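Local atomic coordinates of uncharacterized metal-dependent hydrolase (Pyrococcus horikoshii, PDB entry 3IGH), a protein that is of unknown function but probably hydrolyses carbon-nitrogen bonds other than peptide bonds, with the help of bound metal. Residues 341-352 / 381-392. Numbering follows the deposited sequence. Where two conformers were deposited one is given.
Sequences SLVRDDQLERVK and KWVYRFKDLMKV. With SO4 (sulfate ion), chain G.
Leu342 and Val383 form a single beta bridge, closed by Tyr384 N to Ser341 O (2.9 Å) and Val343 N to Trp382 O (3.0 Å). Beyond it the axes of the short helices 345-352 and 386-392 come within 9.4 Å, their N-to-C directions 30° apart. Arg385 shows how one guanidinium can join Val343 and Asp345 to Asp388 of the helix that follows it. Its CG sits between the backbone N and carbonyl carbon (chi1 57°), and a bend at chi3 turns the group edge-on to its acceptors. Arg385 NH1 donates to Val343 O (2.8 Å) and Asp345 OD2 (2.7 Å), the latter gripped end-on with NH2; NE and NH2 take Asp388 OD2 side-on. All these oxygens lie near the guanidinium plane, while Leu348 CD1 covers one face and Lys381 O the other. The family belongs to the TIM-barrel clan; these helices follow strand 336-337 and precede strand 395-397, respectively. Val343 CG2 and Leu389 CD2 meet tip to tip, and the side chains of Leu348 and Leu389 cross at about a right angle, CD2 against CD2. Arg344 CG lies over one face of Trp382, 3.5 Å from the centroid of the six-membered ring, a CH-pi contact; its guanidinium salt-bridges Asp346, Asp318 and Asp322. Trp382 NE1 (2.7 Å) and Asp345 N donate to O1 of a sulfate, probably from the crystallisation liquor. At the far end, Val392 CG2 packs on Val351 CG1 (3.8 Å).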
ATOM      1  N   SER A 341     -32.552   2.473   0.815  1.00 29.28           N
ATOM      2  CA  SER A 341     -33.593   2.908   1.749  1.00 30.26           C
ATOM      3  C   SER A 341     -35.004   2.515   1.324  1.00 31.89           C
ATOM      4  O   SER A 341     -35.854   2.238   2.168  1.00 30.06           O
ATOM      5  CB  SER A 341     -33.508   4.419   1.943  1.00 30.33           C
ATOM      6  OG  SER A 341     -32.190   4.800   2.327  1.00 32.73           O
ATOM      7  N   LEU A 342     -35.224   2.480   0.016  1.00 28.99           N
ATOM      8  CA  LEU A 342     -36.505   2.119  -0.578  1.00 30.67           C
ATOM      9  C   LEU A 342     -36.270   1.034  -1.623  1.00 33.55           C
ATOM     10  O   LEU A 342     -35.672   1.302  -2.670  1.00 36.53           O
ATOM     11  CB  LEU A 342     -37.118   3.333  -1.266  1.00 33.55           C
ATOM     12  CG  LEU A 342     -38.041   4.294  -0.530  1.00 48.30           C
ATOM     13  CD1 LEU A 342     -38.706   5.175  -1.554  1.00 44.62           C
ATOM     14  CD2 LEU A 342     -39.096   3.539   0.219  1.00 42.75           C
ATOM     15  N   VAL A 343     -36.709  -0.183  -1.322  1.00 31.02           N
ATOM     16  CA  VAL A 343     -36.550  -1.329  -2.219  1.00 35.68           C
ATOM     17  C   VAL A 343     -37.925  -1.953  -2.472  1.00 34.70           C
ATOM     18  O   VAL A 343     -38.588  -2.372  -1.528  1.00 34.97           O
ATOM     19  CB  VAL A 343     -35.613  -2.406  -1.610  1.00 40.08           C
ATOM     20  CG1 VAL A 343     -35.507  -3.623  -2.527  1.00 33.20           C
ATOM     21  CG2 VAL A 343     -34.222  -1.823  -1.321  1.00 25.95           C
ATOM     22  N   ARG A 344     -38.340  -2.011  -3.738  1.00 35.27           N
ATOM     23  CA  ARG A 344     -39.630  -2.613  -4.122  1.00 38.87           C
ATOM     24  C   ARG A 344     -39.548  -4.136  -4.071  1.00 37.35           C
ATOM     25  O   ARG A 344     -38.452  -4.685  -4.148  1.00 35.83           O
ATOM     26  CB  ARG A 344     -40.013  -2.190  -5.541  1.00 33.82           C
ATOM     27  CG  ARG A 344     -40.007  -0.700  -5.810  1.00 36.41           C
ATOM     28  CD  ARG A 344     -40.584  -0.383  -7.200  1.00 38.64           C
ATOM     29  NE  ARG A 344     -39.856  -1.085  -8.256  1.00 32.28           N
ATOM     30  CZ  ARG A 344     -38.893  -0.545  -9.003  1.00 31.69           C
ATOM     31  NH1 ARG A 344     -38.291  -1.283  -9.917  1.00 33.31           N
ATOM     32  NH2 ARG A 344     -38.525   0.724  -8.842  1.00 35.55           N
ATOM     33  N   ASP A 345     -40.695  -4.816  -3.975  1.00 41.62           N
ATOM     34  CA  ASP A 345     -40.732  -6.292  -3.967  1.00 42.22           C
ATOM     35  C   ASP A 345     -40.041  -6.899  -5.191  1.00 42.74           C
ATOM     36  O   ASP A 345     -39.357  -7.916  -5.074  1.00 43.04           O
ATOM     37  CB  ASP A 345     -42.171  -6.839  -3.875  1.00 46.41           C
ATOM     38  CG  ASP A 345     -42.860  -6.523  -2.545  1.00 64.61           C
ATOM     39  OD1 ASP A 345     -43.988  -7.031  -2.343  1.00 60.86           O
ATOM     40  OD2 ASP A 345     -42.304  -5.773  -1.708  1.00 54.14           O
ATOM     41  N   ASP A 346     -40.202  -6.258  -6.352  1.00 45.05           N
ATOM     42  CA  ASP A 346     -39.582  -6.724  -7.602  1.00 53.00           C
ATOM     43  C   ASP A 346     -38.054  -6.562  -7.633  1.00 55.20           C
ATOM     44  O   ASP A 346     -37.351  -7.309  -8.322  1.00 58.77           O
ATOM     45  CB  ASP A 346     -40.232  -6.047  -8.817  1.00 58.27           C
ATOM     46  CG  ASP A 346     -40.165  -4.525  -8.759  1.00 59.36           C
ATOM     47  OD1 ASP A 346     -39.106  -3.951  -9.094  1.00 75.09           O
ATOM     48  OD2 ASP A 346     -41.187  -3.901  -8.409  1.00 77.20           O
ATOM     49  N   GLN A 347     -37.550  -5.592  -6.876  1.00 50.72           N
ATOM     50  CA  GLN A 347     -36.117  -5.317  -6.823  1.00 46.39           C
ATOM     51  C   GLN A 347     -35.348  -6.301  -5.940  1.00 44.30           C
ATOM     52  O   GLN A 347     -34.128  -6.422  -6.068  1.00 45.01           O
ATOM     53  CB  GLN A 347     -35.874  -3.885  -6.354  1.00 38.95           C
ATOM     54  CG  GLN A 347     -36.219  -2.839  -7.395  1.00 33.72           C
ATOM     55  CD  GLN A 347     -36.081  -1.443  -6.870  1.00 35.78           C
ATOM     56  OE1 GLN A 347     -36.516  -1.141  -5.761  1.00 35.43           O
ATOM     57  NE2 GLN A 347     -35.478  -0.568  -7.663  1.00 35.96           N
ATOM     58  N   LEU A 348     -36.065  -6.991  -5.051  1.00 39.84           N
ATOM     59  CA  LEU A 348     -35.473  -7.987  -4.162  1.00 39.62           C
ATOM     60  C   LEU A 348     -34.829  -9.135  -4.935  1.00 43.28           C
ATOM     61  O   LEU A 348     -33.719  -9.548  -4.615  1.00 37.79           O
ATOM     62  CB  LEU A 348     -36.512  -8.534  -3.178  1.00 41.40           C
ATOM     63  CG  LEU A 348     -37.000  -7.625  -2.046  1.00 43.44           C
ATOM     64  CD1 LEU A 348     -38.210  -8.236  -1.356  1.00 41.34           C
ATOM     65  CD2 LEU A 348     -35.890  -7.357  -1.027  1.00 42.56           C
ATOM     66  N   GLU A 349     -35.516  -9.629  -5.963  1.00 44.90           N
ATOM     67  CA  GLU A 349     -34.985 -10.717  -6.781  1.00 44.41           C
ATOM     68  C   GLU A 349     -33.819 -10.246  -7.656  1.00 39.30           C
ATOM     69  O   GLU A 349     -32.880 -11.003  -7.912  1.00 38.60           O
ATOM     70  CB  GLU A 349     -36.096 -11.340  -7.640  1.00 49.07           C
ATOM     71  CG  GLU A 349     -35.764 -12.722  -8.235  1.00 69.20           C
ATOM     72  CD  GLU A 349     -35.598 -13.824  -7.183  1.00 78.12           C
ATOM     73  OE1 GLU A 349     -34.851 -14.790  -7.453  1.00 82.14           O
ATOM     74  OE2 GLU A 349     -36.207 -13.736  -6.091  1.00 78.96           O
ATOM     75  N   ARG A 350     -33.875  -8.993  -8.102  1.00 36.80           N
ATOM     76  CA  ARG A 350     -32.785  -8.434  -8.901  1.00 37.73           C
ATOM     77  C   ARG A 350     -31.518  -8.259  -8.058  1.00 38.47           C
ATOM     78  O   ARG A 350     -30.421  -8.608  -8.504  1.00 33.42           O
ATOM     79  CB  ARG A 350     -33.195  -7.122  -9.561  1.00 37.16           C
ATOM     80  CG  ARG A 350     -32.232  -6.711 -10.650  1.00 34.15           C
ATOM     81  CD  ARG A 350     -32.727  -5.546 -11.452  1.00 34.81           C
ATOM     82  NE  ARG A 350     -31.737  -5.215 -12.469  1.00 37.87           N
ATOM     83  CZ  ARG A 350     -31.551  -4.002 -12.975  1.00 35.29           C
ATOM     84  NH1 ARG A 350     -30.622  -3.817 -13.908  1.00 38.32           N
ATOM     85  NH2 ARG A 350     -32.290  -2.978 -12.557  1.00 37.76           N
ATOM     86  N   VAL A 351     -31.688  -7.761  -6.831  1.00 36.58           N
ATOM     87  CA  VAL A 351     -30.594  -7.693  -5.843  1.00 39.38           C
ATOM     88  C   VAL A 351     -29.961  -9.079  -5.646  1.00 37.81           C
ATOM     89  O   VAL A 351     -28.733  -9.229  -5.702  1.00 34.73           O
ATOM     90  CB  VAL A 351     -31.083  -7.083  -4.488  1.00 37.42           C
ATOM     91  CG1 VAL A 351     -30.118  -7.394  -3.344  1.00 35.01           C
ATOM     92  CG2 VAL A 351     -31.282  -5.564  -4.622  1.00 38.08           C
ATOM     93  N   LYS A 352     -30.812 -10.088  -5.462  1.00 40.80           N
ATOM     94  CA  LYS A 352     -30.369 -11.475  -5.299  1.00 38.44           C
ATOM     95  C   LYS A 352     -29.573 -11.969  -6.507  1.00 41.20           C
ATOM     96  O   LYS A 352     -28.475 -12.511  -6.352  1.00 39.31           O
ATOM     97  CB  LYS A 352     -31.570 -12.396  -5.050  1.00 39.36           C
ATOM     98  CG  LYS A 352     -31.192 -13.841  -4.749  1.00 44.89           C
ATOM     99  CD  LYS A 352     -32.419 -14.690  -4.487  1.00 57.50           C
ATOM    100  CE  LYS A 352     -32.028 -16.071  -3.993  1.00 79.31           C
ATOM    101  NZ  LYS A 352     -33.218 -16.843  -3.536  1.00 93.85           N
ATOM    102  N   LYS A 381     -43.919  -0.409   2.962  1.00 31.49           N
ATOM    103  CA  LYS A 381     -43.324  -1.753   2.974  1.00 35.23           C
ATOM    104  C   LYS A 381     -41.937  -1.819   2.320  1.00 34.57           C
ATOM    105  O   LYS A 381     -41.183  -2.768   2.548  1.00 37.84           O
ATOM    106  CB  LYS A 381     -44.266  -2.772   2.321  1.00 39.78           C
ATOM    107  CG  LYS A 381     -44.614  -2.485   0.863  1.00 56.62           C
ATOM    108  CD  LYS A 381     -45.453  -3.611   0.263  1.00 55.41           C
ATOM    109  CE  LYS A 381     -46.328  -3.118  -0.888  1.00 72.48           C
ATOM    110  NZ  LYS A 381     -45.598  -3.012  -2.182  1.00 81.93           N
ATOM    111  N   TRP A 382     -41.602  -0.795   1.535  1.00 35.02           N
ATOM    112  CA  TRP A 382     -40.306  -0.711   0.865  1.00 33.33           C
ATOM    113  C   TRP A 382     -39.226  -0.102   1.752  1.00 36.63           C
ATOM    114  O   TRP A 382     -38.044  -0.155   1.409  1.00 32.02           O
ATOM    115  CB  TRP A 382     -40.387   0.160  -0.384  1.00 35.43           C
ATOM    116  CG  TRP A 382     -41.383  -0.228  -1.442  1.00 38.21           C
ATOM    117  CD1 TRP A 382     -42.115  -1.382  -1.529  1.00 37.76           C
ATOM    118  CD2 TRP A 382     -41.714   0.545  -2.597  1.00 34.33           C
ATOM    119  NE1 TRP A 382     -42.904  -1.356  -2.656  1.00 39.90           N
ATOM    120  CE2 TRP A 382     -42.676  -0.186  -3.331  1.00 32.70           C
ATOM    121  CE3 TRP A 382     -41.299   1.797  -3.080  1.00 35.00           C
ATOM    122  CZ2 TRP A 382     -43.227   0.290  -4.523  1.00 37.83           C
ATOM    123  CZ3 TRP A 382     -41.838   2.262  -4.269  1.00 40.12           C
ATOM    124  CH2 TRP A 382     -42.799   1.515  -4.970  1.00 34.21           C
ATOM    125  N   VAL A 383     -39.632   0.474   2.882  1.00 35.36           N
ATOM    126  CA  VAL A 383     -38.754   1.315   3.705  1.00 33.21           C
ATOM    127  C   VAL A 383     -37.877   0.501   4.659  1.00 36.56           C
ATOM    128  O   VAL A 383     -38.397  -0.253   5.489  1.00 35.85           O
ATOM    129  CB  VAL A 383     -39.581   2.366   4.514  1.00 32.31           C
ATOM    130  CG1 VAL A 383     -38.694   3.156   5.454  1.00 35.16           C
ATOM    131  CG2 VAL A 383     -40.303   3.316   3.583  1.00 30.28           C
ATOM    132  N   TYR A 384     -36.553   0.672   4.540  1.00 32.99           N
ATOM    133  CA  TYR A 384     -35.561   0.058   5.444  1.00 32.15           C
ATOM    134  C   TYR A 384     -35.901  -1.389   5.784  1.00 33.21           C
ATOM    135  O   TYR A 384     -35.987  -1.775   6.964  1.00 34.22           O
ATOM    136  CB  TYR A 384     -35.399   0.893   6.720  1.00 31.91           C
ATOM    137  CG  TYR A 384     -34.901   2.308   6.470  1.00 33.24           C
ATOM    138  CD1 TYR A 384     -33.758   2.553   5.694  1.00 28.88           C
ATOM    139  CD2 TYR A 384     -35.553   3.396   7.034  1.00 32.47           C
ATOM    140  CE1 TYR A 384     -33.315   3.866   5.475  1.00 30.31           C
ATOM    141  CE2 TYR A 384     -35.123   4.683   6.818  1.00 37.91           C
ATOM    142  CZ  TYR A 384     -34.011   4.918   6.039  1.00 35.39           C
ATOM    143  OH  TYR A 384     -33.603   6.215   5.844  1.00 33.99           O
ATOM    144  N   ARG A 385     -36.122  -2.182   4.743  1.00 30.22           N
ATOM    145  CA  ARG A 385     -36.675  -3.530   4.912  1.00 30.02           C
ATOM    146  C   ARG A 385     -35.586  -4.562   5.177  1.00 35.47           C
ATOM    147  O   ARG A 385     -35.363  -5.486   4.388  1.00 34.75           O
ATOM    148  CB  ARG A 385     -37.610  -3.906   3.740  1.00 33.90           C
ATOM    149  CG  ARG A 385     -37.000  -3.842   2.337  1.00 34.81           C
ATOM    150  CD  ARG A 385     -38.059  -3.894   1.238  1.00 34.15           C
ATOM    151  NE  ARG A 385     -38.961  -5.041   1.326  1.00 32.79           N
ATOM    152  CZ  ARG A 385     -39.888  -5.350   0.416  1.00 33.73           C
ATOM    153  NH1 ARG A 385     -40.047  -4.605  -0.672  1.00 31.58           N
ATOM    154  NH2 ARG A 385     -40.661  -6.411   0.593  1.00 40.21           N
ATOM    155  N   PHE A 386     -34.942  -4.420   6.336  1.00 35.27           N
ATOM    156  CA  PHE A 386     -33.683  -5.122   6.617  1.00 35.50           C
ATOM    157  C   PHE A 386     -33.804  -6.641   6.679  1.00 39.00           C
ATOM    158  O   PHE A 386     -32.898  -7.347   6.243  1.00 35.01           O
ATOM    159  CB  PHE A 386     -33.036  -4.606   7.904  1.00 32.05           C
ATOM    160  CG  PHE A 386     -32.788  -3.123   7.918  1.00 32.91           C
ATOM    161  CD1 PHE A 386     -32.965  -2.399   9.094  1.00 31.42           C
ATOM    162  CD2 PHE A 386     -32.381  -2.444   6.767  1.00 35.08           C
ATOM    163  CE1 PHE A 386     -32.736  -1.033   9.129  1.00 37.09           C
ATOM    164  CE2 PHE A 386     -32.165  -1.066   6.797  1.00 32.15           C
ATOM    165  CZ  PHE A 386     -32.328  -0.365   7.984  1.00 31.18           C
ATOM    166  N   LYS A 387     -34.916  -7.132   7.227  1.00 38.51           N
ATOM    167  CA  LYS A 387     -35.169  -8.564   7.282  1.00 43.11           C
ATOM    168  C   LYS A 387     -35.301  -9.157   5.877  1.00 37.26           C
ATOM    169  O   LYS A 387     -34.668 -10.168   5.583  1.00 35.71           O
ATOM    170  CB  LYS A 387     -36.391  -8.891   8.154  1.00 42.36           C
ATOM    171  CG  LYS A 387     -36.521 -10.391   8.456  1.00 52.78           C
ATOM    172  CD  LYS A 387     -37.669 -10.705   9.407  1.00 59.47           C
ATOM    173  CE  LYS A 387     -37.552 -12.126   9.956  1.00 72.55           C
ATOM    174  NZ  LYS A 387     -38.649 -12.458  10.912  1.00 77.46           N
ATOM    175  N   ASP A 388     -36.085  -8.504   5.015  1.00 35.18           N
ATOM    176  CA  ASP A 388     -36.184  -8.892   3.600  1.00 36.65           C
ATOM    177  C   ASP A 388     -34.840  -8.852   2.861  1.00 44.46           C
ATOM    178  O   ASP A 388     -34.530  -9.757   2.091  1.00 36.48           O
ATOM    179  CB  ASP A 388     -37.191  -8.009   2.854  1.00 36.27           C
ATOM    180  CG  ASP A 388     -38.604  -8.148   3.391  1.00 47.42           C
ATOM    181  OD1 ASP A 388     -38.908  -9.202   3.989  1.00 44.19           O
ATOM    182  OD2 ASP A 388     -39.403  -7.199   3.220  1.00 45.10           O
ATOM    183  N   LEU A 389     -34.056  -7.798   3.085  1.00 37.65           N
ATOM    184  CA  LEU A 389     -32.773  -7.624   2.389  1.00 36.57           C
ATOM    185  C   LEU A 389     -31.712  -8.653   2.809  1.00 34.45           C
ATOM    186  O   LEU A 389     -30.932  -9.129   1.969  1.00 37.41           O
ATOM    187  CB  LEU A 389     -32.247  -6.196   2.585  1.00 32.88           C
ATOM    188  CG  LEU A 389     -33.106  -5.077   1.980  1.00 31.23           C
ATOM    189  CD1 LEU A 389     -32.662  -3.689   2.448  1.00 33.84           C
ATOM    190  CD2 LEU A 389     -33.122  -5.157   0.446  1.00 35.80           C
ATOM    191  N   MET A 390     -31.713  -9.010   4.098  1.00 37.94           N
ATOM    192  CA  MET A 390     -30.772  -9.981   4.662  0.50 39.71           C
ATOM    193  C   MET A 390     -30.950 -11.353   3.998  1.00 42.02           C
ATOM    194  O   MET A 390     -30.007 -12.146   3.908  1.00 42.79           O
ATOM    195  CB  MET A 390     -30.995 -10.088   6.176  0.50 42.47           C
ATOM    196  CG  MET A 390     -29.739 -10.264   7.028  0.50 49.40           C
ATOM    197  SD  MET A 390     -30.067 -10.013   8.798  0.50 37.90           S
ATOM    198  CE  MET A 390     -31.442 -11.143   9.038  0.50 35.13           C
ATOM    199  N   LYS A 391     -32.169 -11.618   3.533  1.00 42.83           N
ATOM    200  CA  LYS A 391     -32.507 -12.861   2.843  1.00 47.09           C
ATOM    201  C   LYS A 391     -31.910 -12.932   1.434  1.00 48.88           C
ATOM    202  O   LYS A 391     -31.625 -14.019   0.935  1.00 51.94           O
ATOM    203  CB  LYS A 391     -34.031 -13.003   2.764  1.00 45.72           C
ATOM    204  CG  LYS A 391     -34.546 -14.433   2.768  1.00 69.51           C
ATOM    205  CD  LYS A 391     -35.951 -14.509   3.368  1.00 84.41           C
ATOM    206  CE  LYS A 391     -35.911 -14.426   4.895  1.00 93.22           C
ATOM    207  NZ  LYS A 391     -37.243 -14.138   5.493  1.00 87.45           N
ATOM    208  N   VAL A 392     -31.722 -11.779   0.796  1.00 40.18           N
ATOM    209  CA  VAL A 392     -31.269 -11.744  -0.602  1.00 39.23           C
ATOM    210  C   VAL A 392     -29.826 -11.250  -0.807  1.00 42.00           C
ATOM    211  O   VAL A 392     -29.271 -11.410  -1.893  1.00 37.75           O
ATOM    212  CB  VAL A 392     -32.262 -10.982  -1.536  1.00 39.41           C
ATOM    213  CG1 VAL A 392     -33.617 -11.703  -1.587  1.00 41.69           C
ATOM    214  CG2 VAL A 392     -32.427  -9.518  -1.119  1.00 34.56           C
TER
HETATM  215  S   SO4 G   6     -44.039  -3.896  -5.318  0.75 62.14           S
HETATM  216  O1  SO4 G   6     -43.407  -3.681  -4.023  0.75 53.94           O
HETATM  217  O2  SO4 G   6     -44.351  -2.607  -5.930  0.75 61.87           O
HETATM  218  O3  SO4 G   6     -43.131  -4.616  -6.214  0.75 57.96           O
HETATM  219  O4  SO4 G   6     -45.264  -4.667  -5.117  0.75 60.71           O
HETATM  220  O   HOH W   1     -31.935   6.937   3.770  1.00 38.38           O
HETATM  221  O   HOH W   2     -27.291 -10.088  -3.443  1.00 46.81           O
HETATM  222  O   HOH W   3     -27.354 -13.064  -4.022  1.00 46.40           O